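Local coordinates for sepf-like protein (Archaeoglobus fulgidus, PDB 3ZIE) that probably takes part in the cell cycle as an archaeal relative of SepF, the cell-division protein that serves as a membrane anchor for the Z ring, at residues V28-F33 with E64-M69; A6-L11 with D42-D47. The protein carries 1 engineered substitution. All coordinates share one frame; numbering follows the deposited sequence.

Contact 1 of 2, residues V28-F33 with E64-M69; sequences VADIAF and EDYVIM. Engineered in segment 64-69: Met69 (natural residue Ile).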
# COMPACT_ATOMS: atom_id res chain seq x y z
N VAL B 28 -2.18 -4.87 -2.67
CA VAL B 28 -2.92 -4.14 -1.66
C VAL B 28 -4.39 -4.45 -1.95
O VAL B 28 -4.92 -4.17 -3.03
CB VAL B 28 -2.62 -2.63 -1.68
CG1 VAL B 28 -3.44 -1.86 -0.54
CG2 VAL B 28 -1.12 -2.39 -1.42
N ALA B 29 -5.04 -5.14 -1.02
CA ALA B 29 -6.43 -5.60 -1.24
C ALA B 29 -7.45 -4.74 -0.50
O ALA B 29 -7.31 -4.50 0.73
CB ALA B 29 -6.54 -7.08 -0.83
N ASP B 30 -8.47 -4.27 -1.24
CA ASP B 30 -9.54 -3.51 -0.64
C ASP B 30 -10.58 -4.52 -0.20
O ASP B 30 -11.09 -5.24 -1.05
CB ASP B 30 -10.16 -2.55 -1.66
CG ASP B 30 -11.20 -1.62 -1.05
OD1 ASP B 30 -11.52 -1.74 0.14
OD2 ASP B 30 -11.69 -0.69 -1.74
N ILE B 31 -10.85 -4.59 1.11
CA ILE B 31 -11.89 -5.52 1.61
C ILE B 31 -13.16 -4.81 2.09
O ILE B 31 -14.02 -5.46 2.74
CB ILE B 31 -11.36 -6.43 2.79
CG1 ILE B 31 -10.84 -5.53 3.94
CG2 ILE B 31 -10.41 -7.55 2.17
CD1 ILE B 31 -10.36 -6.16 5.22
N ALA B 32 -13.29 -3.50 1.80
CA ALA B 32 -14.41 -2.69 2.31
C ALA B 32 -15.74 -3.35 2.06
O ALA B 32 -16.65 -3.33 2.93
CB ALA B 32 -14.41 -1.27 1.64
N PHE B 33 -15.87 -3.94 0.87
CA PHE B 33 -17.15 -4.43 0.39
C PHE B 33 -17.70 -5.60 1.16
O PHE B 33 -18.94 -5.85 1.15
CB PHE B 33 -17.11 -4.79 -1.11
CG PHE B 33 -18.49 -5.02 -1.70
CD1 PHE B 33 -19.39 -3.94 -1.84
CD2 PHE B 33 -18.92 -6.33 -2.07
CE1 PHE B 33 -20.71 -4.15 -2.38
CE2 PHE B 33 -20.20 -6.54 -2.62
CZ PHE B 33 -21.09 -5.45 -2.78
N GLU B 64 -9.05 0.38 8.15
CA GLU B 64 -10.19 -0.54 8.28
C GLU B 64 -10.46 -1.34 7.03
O GLU B 64 -11.07 -2.40 7.10
CB GLU B 64 -11.48 0.28 8.55
CG GLU B 64 -11.50 1.00 9.86
CD GLU B 64 -12.14 0.16 10.95
OE1 GLU B 64 -12.07 -1.09 10.87
OE2 GLU B 64 -12.73 0.77 11.88
N ASP B 65 -10.06 -0.81 5.88
CA ASP B 65 -10.62 -1.32 4.64
C ASP B 65 -9.66 -2.01 3.70
O ASP B 65 -10.08 -2.52 2.67
CB ASP B 65 -11.40 -0.18 3.93
CG ASP B 65 -12.64 0.22 4.70
OD1 ASP B 65 -13.12 -0.60 5.52
OD2 ASP B 65 -13.12 1.36 4.53
N TYR B 66 -8.36 -2.00 4.04
CA TYR B 66 -7.30 -2.56 3.20
C TYR B 66 -6.42 -3.55 3.98
O TYR B 66 -6.28 -3.47 5.18
CB TYR B 66 -6.35 -1.46 2.66
CG TYR B 66 -7.03 -0.59 1.67
CD1 TYR B 66 -7.11 -0.95 0.33
CD2 TYR B 66 -7.60 0.60 2.09
CE1 TYR B 66 -7.79 -0.12 -0.59
CE2 TYR B 66 -8.29 1.41 1.18
CZ TYR B 66 -8.38 1.03 -0.15
OH TYR B 66 -9.05 1.85 -1.03
N VAL B 67 -5.77 -4.42 3.24
CA VAL B 67 -4.76 -5.32 3.78
C VAL B 67 -3.60 -5.29 2.80
O VAL B 67 -3.81 -5.36 1.60
CB VAL B 67 -5.36 -6.76 3.88
CG1 VAL B 67 -4.39 -7.71 4.34
CG2 VAL B 67 -6.44 -6.78 4.96
N ILE B 68 -2.38 -5.20 3.29
CA ILE B 68 -1.20 -5.17 2.43
C ILE B 68 -0.59 -6.57 2.49
O ILE B 68 -0.35 -7.11 3.58
CB ILE B 68 -0.16 -4.15 2.90
CG1 ILE B 68 -0.71 -2.71 2.95
CG2 ILE B 68 1.06 -4.21 1.97
CD1 ILE B 68 0.16 -1.72 3.81
N MSE B 69 -0.34 -7.15 1.32
CA MSE B 69 0.27 -8.48 1.25
C MSE B 69 1.57 -8.43 0.50
O MSE B 69 1.61 -7.89 -0.62
CB MSE B 69 -0.72 -9.40 0.52
CG MSE B 69 -2.03 -9.52 1.36
SE MSE B 69 -2.85 -10.87 0.34
CE MSE B 69 -1.43 -12.19 1.28

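Contact 2 of 2, residues A6-L11 with D42-D47; sequences AEVTGL and DRVLKD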
# COMPACT_ATOMS: atom_id res chain seq x y z
N ALA B 6 -6.25 -4.84 -5.39
CA ALA B 6 -7.41 -5.77 -5.62
C ALA B 6 -8.67 -5.20 -4.97
O ALA B 6 -8.59 -4.67 -3.89
CB ALA B 6 -7.14 -7.17 -5.04
N GLU B 7 -9.81 -5.27 -5.67
CA GLU B 7 -11.11 -4.87 -5.12
C GLU B 7 -11.79 -6.18 -4.76
O GLU B 7 -12.22 -6.92 -5.67
CB GLU B 7 -11.92 -4.13 -6.19
CG GLU B 7 -11.34 -2.74 -6.49
CD GLU B 7 -11.24 -1.77 -5.27
OE1 GLU B 7 -12.00 -1.85 -4.29
OE2 GLU B 7 -10.38 -0.86 -5.30
N VAL B 8 -11.75 -6.54 -3.48
CA VAL B 8 -12.16 -7.89 -3.07
C VAL B 8 -13.67 -7.84 -2.80
O VAL B 8 -14.09 -7.17 -1.83
CB VAL B 8 -11.40 -8.40 -1.79
CG1 VAL B 8 -11.93 -9.83 -1.39
CG2 VAL B 8 -9.90 -8.44 -2.06
N THR B 9 -14.44 -8.52 -3.63
CA THR B 9 -15.91 -8.55 -3.46
C THR B 9 -16.48 -9.93 -3.11
O THR B 9 -17.72 -10.10 -3.02
CB THR B 9 -16.61 -8.06 -4.75
OG1 THR B 9 -16.03 -8.74 -5.87
CG2 THR B 9 -16.40 -6.55 -4.89
N GLY B 10 -15.60 -10.90 -2.88
CA GLY B 10 -15.97 -12.31 -2.65
C GLY B 10 -14.75 -13.19 -2.83
O GLY B 10 -13.62 -12.69 -3.01
N LEU B 11 -14.95 -14.50 -2.89
CA LEU B 11 -13.82 -15.41 -2.99
C LEU B 11 -13.19 -15.47 -4.41
O LEU B 11 -12.09 -16.00 -4.59
CB LEU B 11 -14.22 -16.81 -2.52
CG LEU B 11 -14.17 -17.02 -0.99
CD1 LEU B 11 -15.18 -18.04 -0.56
CD2 LEU B 11 -12.77 -17.49 -0.62
N ASP B 42 -14.02 -13.75 6.63
CA ASP B 42 -13.20 -14.73 7.33
C ASP B 42 -12.57 -15.74 6.41
O ASP B 42 -11.40 -16.05 6.62
CB ASP B 42 -13.97 -15.42 8.47
CG ASP B 42 -14.31 -14.48 9.58
OD1 ASP B 42 -13.76 -13.35 9.63
OD2 ASP B 42 -15.14 -14.87 10.41
N ARG B 43 -13.28 -16.24 5.39
CA ARG B 43 -12.73 -17.24 4.47
C ARG B 43 -11.63 -16.61 3.63
O ARG B 43 -10.57 -17.23 3.39
CB ARG B 43 -13.76 -17.79 3.45
CG ARG B 43 -14.97 -18.53 4.00
CD ARG B 43 -15.71 -19.18 2.85
NE ARG B 43 -17.05 -19.56 3.24
CZ ARG B 43 -18.12 -19.55 2.43
NH1 ARG B 43 -18.00 -19.13 1.17
NH2 ARG B 43 -19.32 -19.93 2.89
N VAL B 44 -11.91 -15.39 3.12
CA VAL B 44 -10.88 -14.68 2.32
C VAL B 44 -9.62 -14.46 3.19
O VAL B 44 -8.48 -14.78 2.79
CB VAL B 44 -11.45 -13.32 1.79
CG1 VAL B 44 -10.32 -12.45 1.15
CG2 VAL B 44 -12.52 -13.60 0.70
N LEU B 45 -9.82 -13.93 4.40
CA LEU B 45 -8.65 -13.59 5.23
C LEU B 45 -7.91 -14.88 5.65
O LEU B 45 -6.66 -14.90 5.77
CB LEU B 45 -9.01 -12.77 6.48
CG LEU B 45 -9.42 -11.31 6.36
CD1 LEU B 45 -9.96 -10.72 7.72
CD2 LEU B 45 -8.29 -10.46 5.77
N LYS B 46 -8.68 -15.95 5.93
CA LYS B 46 -8.03 -17.24 6.16
C LYS B 46 -7.14 -17.62 4.94
O LYS B 46 -5.98 -18.00 5.08
CB LYS B 46 -9.05 -18.35 6.43
CG LYS B 46 -8.41 -19.80 6.47
CD LYS B 46 -9.47 -20.92 6.42
CE LYS B 46 -10.20 -21.03 5.03
NZ LYS B 46 -9.45 -21.81 3.94
N ASP B 47 -7.69 -17.53 3.74
CA ASP B 47 -6.89 -17.83 2.56
C ASP B 47 -5.67 -16.92 2.40
O ASP B 47 -4.62 -17.36 2.05
CB ASP B 47 -7.73 -17.79 1.28
CG ASP B 47 -8.82 -18.85 1.24
OD1 ASP B 47 -8.81 -19.85 2.02
OD2 ASP B 47 -9.69 -18.66 0.40

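Contact 1 of 2, residues V28-F33 with E64-M69
Asp65 meets Ile31, just past the end of strand 26-30, through its backbone oxygen. Ile31 N donates to Asp65 O at 2.7 Å, with the donor tilted 25° from the carbonyl plane. The CG1 of Ile31 also rests near that oxygen. The side chain of Asp65 lies against the methyl of Ala32, CG to CB 3.8 Å.

Tyr66 comes next and forms a non-hydrogen-bonded antiparallel pair with Asp30. Its ring crosses the Asp30 side chain, with CE1 3.6 Å from Asp30 CB. The carboxylate is turned 29° from the ring plane, and its OD1 lies over one ring face toward the rim. Asp30 CG stands trans to its backbone N (chi1 -174°), which carries the carboxylate forward over its own following residues. There OD1 accepts from Ala32 N at 3.0 Å, an Asx turn that closes the bend where the strand ends. With an alanine in place of Asp30, Ala32 N would probably lose this acceptor and the Tyr66 ring the carboxylate over its face. On the far side of the ring plane from Asp30 OD1, Val28 CG1 approaches Tyr66 CD1 obliquely, at 3.9 Å.

Val67 pairs with Ala29 in the hydrogen-bonded manner. Ala29 N to Val67 O and Val67 N to Ala29 O each measure 2.9 Å. Val67 CG2 meets the tip of Ile31, CD1, at 4.0 Å. Ile68 and Val28 form a second non-hydrogen-bonded pair, whose side chains barely touch.

The pair forms the middle of the sheet, between strands 2-7 and 58-62. The face with Ala29 and Val67 looks to the helical side, where Ile31 touches Leu41 of helix 38-55. The engineered Met69, a selenomethionine, reaches helices 14-22 and 38-55. On the opposite face, Val28 and Tyr66 pack on Leu62 of the second subunit.

Contact 2 of 2, residues A6-L11 with D42-D47
Leu11 holds its CG trans to its own carbonyl carbon (chi1 -83°), and this swings its two methyls over to helix 38-55. Arg43 runs extended from CG to NE and brings its guanidinium beside one of them.

The Val8 and Val44 side chains point at each other tip to tip, CG1 to CG1 4.0 Å. The other branch of Val44, CG2, serves the loop. It lies 4.0 Å from Gly10 O and 4.1 Å from Leu11 CD2, where the two side chains slide past each other in opposite directions.

Leu11 spreads its methyls over three helix residues. CD1 approaches the guanidinium of Arg43 at its edge, in its plane, with NH1 3.5 Å away. It also touches the Arg43 methylene CD at 3.6 Å. The two side chains cross at about a right angle. CD2 sits against the carboxylate of Asp47, 3.4 Å from OD2. The other oxygen of that carboxylate, OD1, is held in a salt bridge by Lys46 NZ at 2.8 Å.

Val8 and Val44 both touch Ile34 as well, and Val8 and Asp47 also reach the region of helix 14-22, at Ile17 and Val14. The contact thus joins the loop after strand 2-7 to one side of helix 38-55. No hydrogen bond links the two segments. The valines form a buried apolar junction, while Leu11 closes its outer side among charged groups. The join therefore rests on van der Waals contact between the side chains, and the salt bridge between Lys46 and Asp47 is likely to steady the carboxylate beside Leu11.

How the contacts relate
The centres of contact 1 and contact 2 lie 9 Å apart, and the two touch. Strands 2-7 and 26-30 are parallel neighbours in one mixed sheet. Probable hydrogen bonds join them, Asp30 N to Ala6 O and Val28 O to Ala6 N. Ala29 also packs on Val8. Along the chain the segments alternate: 6-11, 28-33, 42-47, 64-69. Contact 1 joins two sheet strands, and contact 2 ties the loop after strand 2-7, an outermost strand within this chain, to helix 38-55. Both reach the second subunit; Ala6 pairs in a parallel ladder with a strand of that chain, so the sheet runs on across the interface. One sheet thus carries helices on one face, while its strands help form the dimer.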